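Local atomic coordinates of malonyl CoA-acyl carrier protein transacylase (Burkholderia pseudomallei 1710b, PDB entry 3EZO), a protein that probably transfers the malonyl group from malonyl-CoA to the holo acyl carrier protein, the step that supplies extender units for fatty acid synthesis. Residues F29-A42 against T74-A86. Residues are numbered along the deposited sequence; the frame is centred on the assembly and turned at random.
Sequences FADVAVVRETLDEA and TAAYACYRAWQQA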
ATOM      1  N   PHE A  29      -2.914 -19.781   8.277  1.00 14.04           N
ATOM      2  CA  PHE A  29      -2.765 -19.252   9.633  1.00 14.49           C
ATOM      3  C   PHE A  29      -4.002 -19.520  10.511  1.00 14.74           C
ATOM      4  O   PHE A  29      -4.129 -18.945  11.601  1.00 15.27           O
ATOM      5  CB  PHE A  29      -2.565 -17.742   9.551  1.00 14.46           C
ATOM      6  CG  PHE A  29      -1.147 -17.297   9.438  1.00 15.64           C
ATOM      7  CD1 PHE A  29      -0.163 -17.810  10.257  1.00 14.62           C
ATOM      8  CD2 PHE A  29      -0.813 -16.274   8.557  1.00 15.80           C
ATOM      9  CE1 PHE A  29       1.123 -17.340  10.189  1.00 17.29           C
ATOM     10  CE2 PHE A  29       0.463 -15.815   8.482  1.00 16.16           C
ATOM     11  CZ  PHE A  29       1.442 -16.344   9.297  1.00 17.88           C
ATOM     12  N   ALA A  30      -4.942 -20.331  10.023  1.00 15.21           N
ATOM     13  CA  ALA A  30      -6.249 -20.527  10.693  1.00 15.59           C
ATOM     14  C   ALA A  30      -6.119 -20.965  12.150  1.00 15.38           C
ATOM     15  O   ALA A  30      -7.032 -20.729  12.963  1.00 15.21           O
ATOM     16  CB  ALA A  30      -7.132 -21.595   9.910  1.00 14.89           C
ATOM     17  N   ASP A  31      -5.021 -21.642  12.471  1.00 15.93           N
ATOM     18  CA  ASP A  31      -4.814 -22.166  13.820  1.00 16.69           C
ATOM     19  C   ASP A  31      -3.695 -21.473  14.581  1.00 16.44           C
ATOM     20  O   ASP A  31      -3.156 -22.037  15.517  1.00 17.36           O
ATOM     21  CB  ASP A  31      -4.567 -23.678  13.762  1.00 16.90           C
ATOM     22  CG  ASP A  31      -5.747 -24.436  13.159  1.00 17.93           C
ATOM     23  OD1 ASP A  31      -6.891 -23.965  13.307  1.00 18.13           O
ATOM     24  OD2 ASP A  31      -5.506 -25.473  12.507  1.00 24.30           O
ATOM     25  N   VAL A  32      -3.388 -20.233  14.215  1.00 15.72           N
ATOM     26  CA  VAL A  32      -2.427 -19.421  14.979  1.00 14.86           C
ATOM     27  C   VAL A  32      -3.265 -18.470  15.797  1.00 14.48           C
ATOM     28  O   VAL A  32      -4.049 -17.682  15.250  1.00 14.45           O
ATOM     29  CB  VAL A  32      -1.453 -18.713  14.045  1.00 15.26           C
ATOM     30  CG1 VAL A  32      -0.656 -17.630  14.761  1.00 15.72           C
ATOM     31  CG2 VAL A  32      -0.539 -19.753  13.366  1.00 14.32           C
ATOM     32  N   ALA A  33      -3.137 -18.592  17.118  1.00 13.90           N
ATOM     33  CA  ALA A  33      -4.006 -17.918  18.072  1.00 14.26           C
ATOM     34  C   ALA A  33      -4.035 -16.386  17.820  1.00 13.79           C
ATOM     35  O   ALA A  33      -5.112 -15.785  17.811  1.00 13.89           O
ATOM     36  CB  ALA A  33      -3.531 -18.215  19.520  1.00 14.47           C
ATOM     37  N   VAL A  34      -2.882 -15.753  17.592  1.00 13.48           N
ATOM     38  CA  VAL A  34      -2.924 -14.282  17.377  1.00 13.60           C
ATOM     39  C   VAL A  34      -3.610 -13.872  16.093  1.00 11.97           C
ATOM     40  O   VAL A  34      -4.124 -12.772  16.017  1.00 11.29           O
ATOM     41  CB  VAL A  34      -1.528 -13.500  17.358  1.00 14.53           C
ATOM     42  CG1 VAL A  34      -1.066 -13.246  18.752  1.00 15.82           C
ATOM     43  CG2 VAL A  34      -0.516 -14.138  16.444  1.00 12.10           C
ATOM     44  N   VAL A  35      -3.573 -14.721  15.078  1.00 12.27           N
ATOM     45  CA  VAL A  35      -4.272 -14.429  13.821  1.00 11.08           C
ATOM     46  C   VAL A  35      -5.758 -14.482  14.085  1.00 12.39           C
ATOM     47  O   VAL A  35      -6.504 -13.557  13.738  1.00 12.28           O
ATOM     48  CB  VAL A  35      -3.825 -15.363  12.712  1.00 11.09           C
ATOM     49  CG1 VAL A  35      -4.651 -15.129  11.460  1.00 10.58           C
ATOM     50  CG2 VAL A  35      -2.303 -15.140  12.454  1.00 10.03           C
ATOM     51  N   ARG A  36      -6.199 -15.517  14.795  1.00 11.78           N
ATOM     52  CA  ARG A  36      -7.595 -15.566  15.210  1.00 11.75           C
ATOM     53  C   ARG A  36      -8.050 -14.329  16.005  1.00 12.35           C
ATOM     54  O   ARG A  36      -9.147 -13.821  15.787  1.00 12.82           O
ATOM     55  CB  ARG A  36      -7.854 -16.831  16.054  1.00 12.10           C
ATOM     56  CG  ARG A  36      -7.675 -18.146  15.274  1.00 12.85           C
ATOM     57  CD  ARG A  36      -8.315 -19.273  16.109  1.00 14.47           C
ATOM     58  NE  ARG A  36      -8.146 -20.591  15.541  1.00 12.22           N
ATOM     59  CZ  ARG A  36      -8.831 -21.675  15.920  1.00 14.90           C
ATOM     60  NH1 ARG A  36      -9.724 -21.604  16.885  1.00 16.19           N
ATOM     61  NH2 ARG A  36      -8.606 -22.844  15.334  1.00 16.08           N
ATOM     62  N   GLU A  37      -7.218 -13.852  16.931  1.00 11.82           N
ATOM     63  CA  GLU A  37      -7.578 -12.728  17.765  1.00 11.93           C
ATOM     64  C   GLU A  37      -7.595 -11.430  16.957  1.00 11.29           C
ATOM     65  O   GLU A  37      -8.393 -10.554  17.232  1.00 11.56           O
ATOM     66  CB  GLU A  37      -6.624 -12.609  18.954  1.00 12.61           C
ATOM     67  CG  GLU A  37      -6.640 -13.818  19.904  1.00 17.82           C
ATOM     68  CD  GLU A  37      -5.601 -13.732  21.046  1.00 24.38           C
ATOM     69  OE1 GLU A  37      -4.322 -13.735  20.853  1.00 29.40           O
ATOM     70  OE2 GLU A  37      -6.102 -13.639  22.155  1.00 27.18           O
ATOM     71  N   THR A  38      -6.714 -11.316  15.975  1.00 10.58           N
ATOM     72  CA  THR A  38      -6.679 -10.156  15.092  1.00 11.09           C
ATOM     73  C   THR A  38      -7.909 -10.064  14.177  1.00 10.95           C
ATOM     74  O   THR A  38      -8.498  -8.969  13.991  1.00 10.64           O
ATOM     75  CB  THR A  38      -5.419 -10.174  14.233  1.00 11.59           C
ATOM     76  OG1 THR A  38      -4.305 -10.221  15.107  1.00 11.48           O
ATOM     77  CG2 THR A  38      -5.350  -8.896  13.350  1.00 10.28           C
ATOM     78  N   LEU A  39      -8.323 -11.208  13.651  1.00 10.98           N
ATOM     79  CA  LEU A  39      -9.574 -11.283  12.857  1.00 11.59           C
ATOM     80  C   LEU A  39     -10.772 -10.992  13.724  1.00 12.10           C
ATOM     81  O   LEU A  39     -11.715 -10.344  13.278  1.00 11.43           O
ATOM     82  CB  LEU A  39      -9.728 -12.664  12.212  1.00 11.41           C
ATOM     83  CG  LEU A  39      -8.717 -12.908  11.130  1.00 11.32           C
ATOM     84  CD1 LEU A  39      -8.650 -14.421  10.687  1.00 13.07           C
ATOM     85  CD2 LEU A  39      -8.963 -11.992   9.910  1.00 10.49           C
ATOM     86  N   ASP A  40     -10.724 -11.433  14.985  1.00 13.36           N
ATOM     87  CA  ASP A  40     -11.818 -11.115  15.906  1.00 15.21           C
ATOM     88  C   ASP A  40     -11.873  -9.631  16.183  1.00 13.98           C
ATOM     89  O   ASP A  40     -12.955  -9.035  16.199  1.00 13.43           O
ATOM     90  CB  ASP A  40     -11.701 -11.864  17.221  1.00 17.22           C
ATOM     91  CG  ASP A  40     -12.199 -13.307  17.119  1.00 24.32           C
ATOM     92  OD1 ASP A  40     -13.242 -13.535  16.473  1.00 32.20           O
ATOM     93  OD2 ASP A  40     -11.559 -14.210  17.715  1.00 33.05           O
ATOM     94  N   GLU A  41     -10.712  -9.035  16.414  1.00 13.20           N
ATOM     95  CA  GLU A  41     -10.652  -7.596  16.705  1.00 12.82           C
ATOM     96  C   GLU A  41     -11.175  -6.796  15.511  1.00 11.01           C
ATOM     97  O   GLU A  41     -11.962  -5.852  15.668  1.00 10.84           O
ATOM     98  CB  GLU A  41      -9.202  -7.197  17.064  1.00 12.84           C
ATOM     99  CG  GLU A  41      -9.042  -5.698  17.263  1.00 15.34           C
ATOM    100  CD  GLU A  41      -7.632  -5.249  17.790  1.00 16.31           C
ATOM    101  OE1 GLU A  41      -6.642  -6.050  17.813  1.00 14.42           O
ATOM    102  OE2 GLU A  41      -7.576  -4.062  18.196  1.00 17.86           O
ATOM    103  N   ALA A  42     -10.732  -7.170  14.321  1.00 10.61           N
ATOM    104  CA  ALA A  42     -11.200  -6.519  13.093  1.00 11.45           C
ATOM    105  C   ALA A  42     -12.740  -6.613  12.923  1.00 12.06           C
ATOM    106  O   ALA A  42     -13.418  -5.601  12.609  1.00 12.71           O
ATOM    107  CB  ALA A  42     -10.469  -7.081  11.863  1.00 10.23           C
ATOM    108  N   THR A  74      -5.735  -5.658   8.019  1.00  9.88           N
ATOM    109  CA  THR A  74      -5.924  -6.798   8.942  1.00  9.51           C
ATOM    110  C   THR A  74      -4.991  -7.964   8.622  1.00  9.86           C
ATOM    111  O   THR A  74      -4.306  -8.482   9.493  1.00  9.98           O
ATOM    112  CB  THR A  74      -7.358  -7.275   8.892  1.00  9.81           C
ATOM    113  OG1 THR A  74      -8.202  -6.202   9.272  1.00  8.66           O
ATOM    114  CG2 THR A  74      -7.576  -8.488   9.825  1.00  7.79           C
ATOM    115  N   ALA A  75      -4.945  -8.355   7.355  1.00 10.80           N
ATOM    116  CA  ALA A  75      -4.215  -9.557   6.946  1.00 11.68           C
ATOM    117  C   ALA A  75      -2.726  -9.386   7.141  1.00 12.36           C
ATOM    118  O   ALA A  75      -2.043 -10.278   7.682  1.00 12.03           O
ATOM    119  CB  ALA A  75      -4.544  -9.921   5.464  1.00 11.76           C
ATOM    120  N   ALA A  76      -2.222  -8.235   6.698  1.00 11.55           N
ATOM    121  CA  ALA A  76      -0.809  -7.912   6.876  1.00 11.70           C
ATOM    122  C   ALA A  76      -0.465  -7.696   8.324  1.00 11.96           C
ATOM    123  O   ALA A  76       0.564  -8.204   8.779  1.00 12.91           O
ATOM    124  CB  ALA A  76      -0.382  -6.738   5.998  1.00 11.83           C
ATOM    125  N   TYR A  77      -1.323  -7.023   9.086  1.00 12.45           N
ATOM    126  CA  TYR A  77      -1.057  -6.865  10.517  1.00 13.23           C
ATOM    127  C   TYR A  77      -1.123  -8.197  11.291  1.00 12.94           C
ATOM    128  O   TYR A  77      -0.307  -8.447  12.154  1.00 12.50           O
ATOM    129  CB  TYR A  77      -1.942  -5.809  11.176  1.00 12.86           C
ATOM    130  CG  TYR A  77      -1.422  -5.403  12.533  1.00 12.27           C
ATOM    131  CD1 TYR A  77      -0.097  -5.011  12.723  1.00 14.91           C
ATOM    132  CD2 TYR A  77      -2.245  -5.443  13.642  1.00 13.84           C
ATOM    133  CE1 TYR A  77       0.378  -4.644  14.018  1.00 12.03           C
ATOM    134  CE2 TYR A  77      -1.785  -5.100  14.900  1.00 13.67           C
ATOM    135  CZ  TYR A  77      -0.482  -4.718  15.087  1.00 11.22           C
ATOM    136  OH  TYR A  77      -0.106  -4.364  16.370  1.00 14.07           O
ATOM    137  N   ALA A  78      -2.061  -9.053  10.928  1.00 13.36           N
ATOM    138  CA  ALA A  78      -2.138 -10.402  11.465  1.00 13.41           C
ATOM    139  C   ALA A  78      -0.806 -11.067  11.319  1.00 13.24           C
ATOM    140  O   ALA A  78      -0.339 -11.753  12.230  1.00 14.01           O
ATOM    141  CB  ALA A  78      -3.243 -11.234  10.730  1.00 12.71           C
ATOM    142  N   CYS A  79      -0.191 -10.888  10.158  1.00 13.15           N
ATOM    143  CA  CYS A  79       1.070 -11.526   9.862  1.00 13.67           C
ATOM    144  C   CYS A  79       2.191 -10.960  10.735  1.00 13.22           C
ATOM    145  O   CYS A  79       3.105 -11.704  11.161  1.00 13.68           O
ATOM    146  CB  CYS A  79       1.436 -11.383   8.394  1.00 14.08           C
ATOM    147  SG  CYS A  79       0.475 -12.367   7.237  1.00 16.12           S
ATOM    148  N   TYR A  80       2.100  -9.675  11.026  1.00 12.46           N
ATOM    149  CA  TYR A  80       3.065  -9.009  11.903  1.00 12.62           C
ATOM    150  C   TYR A  80       2.940  -9.520  13.319  1.00 12.47           C
ATOM    151  O   TYR A  80       3.952  -9.798  13.959  1.00 11.98           O
ATOM    152  CB  TYR A  80       2.945  -7.469  11.862  1.00 12.46           C
ATOM    153  CG  TYR A  80       4.071  -6.770  12.633  1.00 14.56           C
ATOM    154  CD1 TYR A  80       5.339  -6.723  12.113  1.00 16.46           C
ATOM    155  CD2 TYR A  80       3.862  -6.234  13.895  1.00 16.83           C
ATOM    156  CE1 TYR A  80       6.377  -6.121  12.789  1.00 18.58           C
ATOM    157  CE2 TYR A  80       4.903  -5.627  14.601  1.00 17.90           C
ATOM    158  CZ  TYR A  80       6.156  -5.590  14.040  1.00 19.98           C
ATOM    159  OH  TYR A  80       7.221  -5.010  14.689  1.00 23.83           O
ATOM    160  N   ARG A  81       1.699  -9.621  13.813  1.00 12.01           N
ATOM    161  CA  ARG A  81       1.453 -10.148  15.140  1.00 12.34           C
ATOM    162  C   ARG A  81       1.930 -11.632  15.250  1.00 12.19           C
ATOM    163  O   ARG A  81       2.465 -12.020  16.273  1.00 12.65           O
ATOM    164  CB  ARG A  81      -0.033  -9.970  15.544  1.00 12.79           C
ATOM    165  CG  ARG A  81      -0.412  -8.581  16.060  1.00 12.91           C
ATOM    166  CD  ARG A  81      -1.866  -8.485  16.406  1.00 12.83           C
ATOM    167  NE  ARG A  81      -2.267  -7.283  17.147  1.00 11.82           N
ATOM    168  CZ  ARG A  81      -3.535  -6.925  17.344  1.00 15.39           C
ATOM    169  NH1 ARG A  81      -4.516  -7.635  16.816  1.00 18.15           N
ATOM    170  NH2 ARG A  81      -3.860  -5.840  18.024  1.00 14.84           N
ATOM    171  N   ALA A  82       1.769 -12.439  14.203  1.00 12.43           N
ATOM    172  CA  ALA A  82       2.293 -13.843  14.181  1.00 12.13           C
ATOM    173  C   ALA A  82       3.814 -13.874  14.255  1.00 13.14           C
ATOM    174  O   ALA A  82       4.429 -14.757  14.894  1.00 12.45           O
ATOM    175  CB  ALA A  82       1.845 -14.551  12.932  1.00 11.83           C
ATOM    176  N   TRP A  83       4.442 -12.943  13.545  1.00 12.94           N
ATOM    177  CA  TRP A  83       5.893 -12.806  13.598  1.00 13.41           C
ATOM    178  C   TRP A  83       6.332 -12.588  15.057  1.00 14.22           C
ATOM    179  O   TRP A  83       7.224 -13.257  15.539  1.00 14.55           O
ATOM    180  CB  TRP A  83       6.353 -11.682  12.669  1.00 12.98           C
ATOM    181  CG  TRP A  83       7.786 -11.273  12.796  1.00 11.07           C
ATOM    182  CD1 TRP A  83       8.261 -10.263  13.538  1.00 10.81           C
ATOM    183  CD2 TRP A  83       8.909 -11.850  12.130  1.00 10.15           C
ATOM    184  NE1 TRP A  83       9.618 -10.143  13.375  1.00 13.26           N
ATOM    185  CE2 TRP A  83      10.042 -11.120  12.518  1.00 11.61           C
ATOM    186  CE3 TRP A  83       9.069 -12.923  11.256  1.00 10.92           C
ATOM    187  CZ2 TRP A  83      11.311 -11.413  12.058  1.00 11.73           C
ATOM    188  CZ3 TRP A  83      10.320 -13.222  10.798  1.00 13.77           C
ATOM    189  CH2 TRP A  83      11.443 -12.463  11.200  1.00 13.11           C
ATOM    190  N   GLN A  84       5.670 -11.682  15.763  1.00 15.64           N
ATOM    191  CA  GLN A  84       5.980 -11.401  17.173  1.00 16.22           C
ATOM    192  C   GLN A  84       5.740 -12.597  18.104  1.00 17.37           C
ATOM    193  O   GLN A  84       6.609 -12.859  18.957  1.00 17.03           O
ATOM    194  CB  GLN A  84       5.164 -10.219  17.708  1.00 15.99           C
ATOM    195  CG  GLN A  84       5.524  -8.861  17.109  1.00 16.24           C
ATOM    196  CD  GLN A  84       4.543  -7.785  17.546  1.00 17.71           C
ATOM    197  OE1 GLN A  84       3.362  -7.869  17.235  1.00 17.68           O
ATOM    198  NE2 GLN A  84       5.028  -6.766  18.267  1.00 17.09           N
ATOM    199  N   GLN A  85       4.552 -13.228  17.970  1.00 17.31           N
ATOM    200  CA  GLN A  85       4.140 -14.423  18.725  1.00 17.92           C
ATOM    201  C   GLN A  85       5.183 -15.525  18.576  1.00 17.22           C
ATOM    202  O   GLN A  85       5.421 -16.267  19.526  1.00 17.42           O
ATOM    203  CB  GLN A  85       2.693 -14.937  18.360  1.00 17.94           C
ATOM    204  CG  GLN A  85       2.073 -16.080  19.345  1.00 20.70           C
ATOM    205  CD  GLN A  85       0.883 -16.965  18.760  1.00 24.81           C
ATOM    206  OE1 GLN A  85      -0.026 -16.477  18.127  1.00 21.51           O
ATOM    207  NE2 GLN A  85       0.904 -18.271  19.058  1.00 30.17           N
ATOM    208  N   ALA A  86       5.806 -15.604  17.400  1.00 16.30           N
ATOM    209  CA  ALA A  86       6.865 -16.542  17.100  1.00 16.12           C
ATOM    210  C   ALA A  86       8.217 -16.107  17.630  1.00 16.64           C
ATOM    211  O   ALA A  86       9.205 -16.825  17.453  1.00 16.78           O
ATOM    212  CB  ALA A  86       6.972 -16.780  15.556  1.00 15.53           C
TER
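Arg-81 gathers two acceptors of the facing helix at the edge of its guanidinium group, an example of how one extended side chain can satisfy a neighbour's polar atoms. Arg-81 NH1 and NH2 both close on a single oxygen, each 2.8 Å from Glu-41 OE1, and the carboxylate lies nearly coplanar with the guanidinium, 20° apart. NH2 uses the syn lone pair of that oxygen, while NH1 meets it almost along the C-O axis. Arg-81 NH1 also gives a straight bond, 168° at the hydrogen, to Thr-38 OG1 at 3.1 Å, exactly in the guanidinium plane. Thr-38 OG1 in turn donates to Val-34 O at 2.7 Å. That carbonyl also takes the helical N-H of Thr-38, the two donors arriving from opposite faces of its plane, and a chain of hydrogen bonds thus runs from Arg-81 through Thr-38 into the backbone. Tyr-77 CE2 lies over one guanidinium face, toward its rim.

The axes of 33-42 and 74-85, on helices 33-46 and 65-85, run roughly antiparallel and come within 8.5 Å at closest, at the flank of the acyl transferase domain and away from the predicted catalytic pair, Ser-98 and His-207. Helix 113-128 borders the contact through Phe-113, which touches Thr-38 and Glu-41.

At the other end, Val-34 N, early in the first turn, has no helical carbonyl before it to bond, and Gln-85 OE1 accepts it at 3.0 Å. With CG anti to the backbone N (chi1 -169°), the glutamine chain stretches past Val-34. Between the polar ends, Ala-78 and Ala-82 let Val-35 settle close. From the turn before the helix, Phe-29 sets CE1 against Ala-82 and CE2 3.7 Å from Cys-79 SG, an oblique sulfur-aromatic contact. Near Leu-39, Thr-74 turns its CG2 methyl to the leucine, its hydroxyl being bonded to Pro-70 O within its own helix.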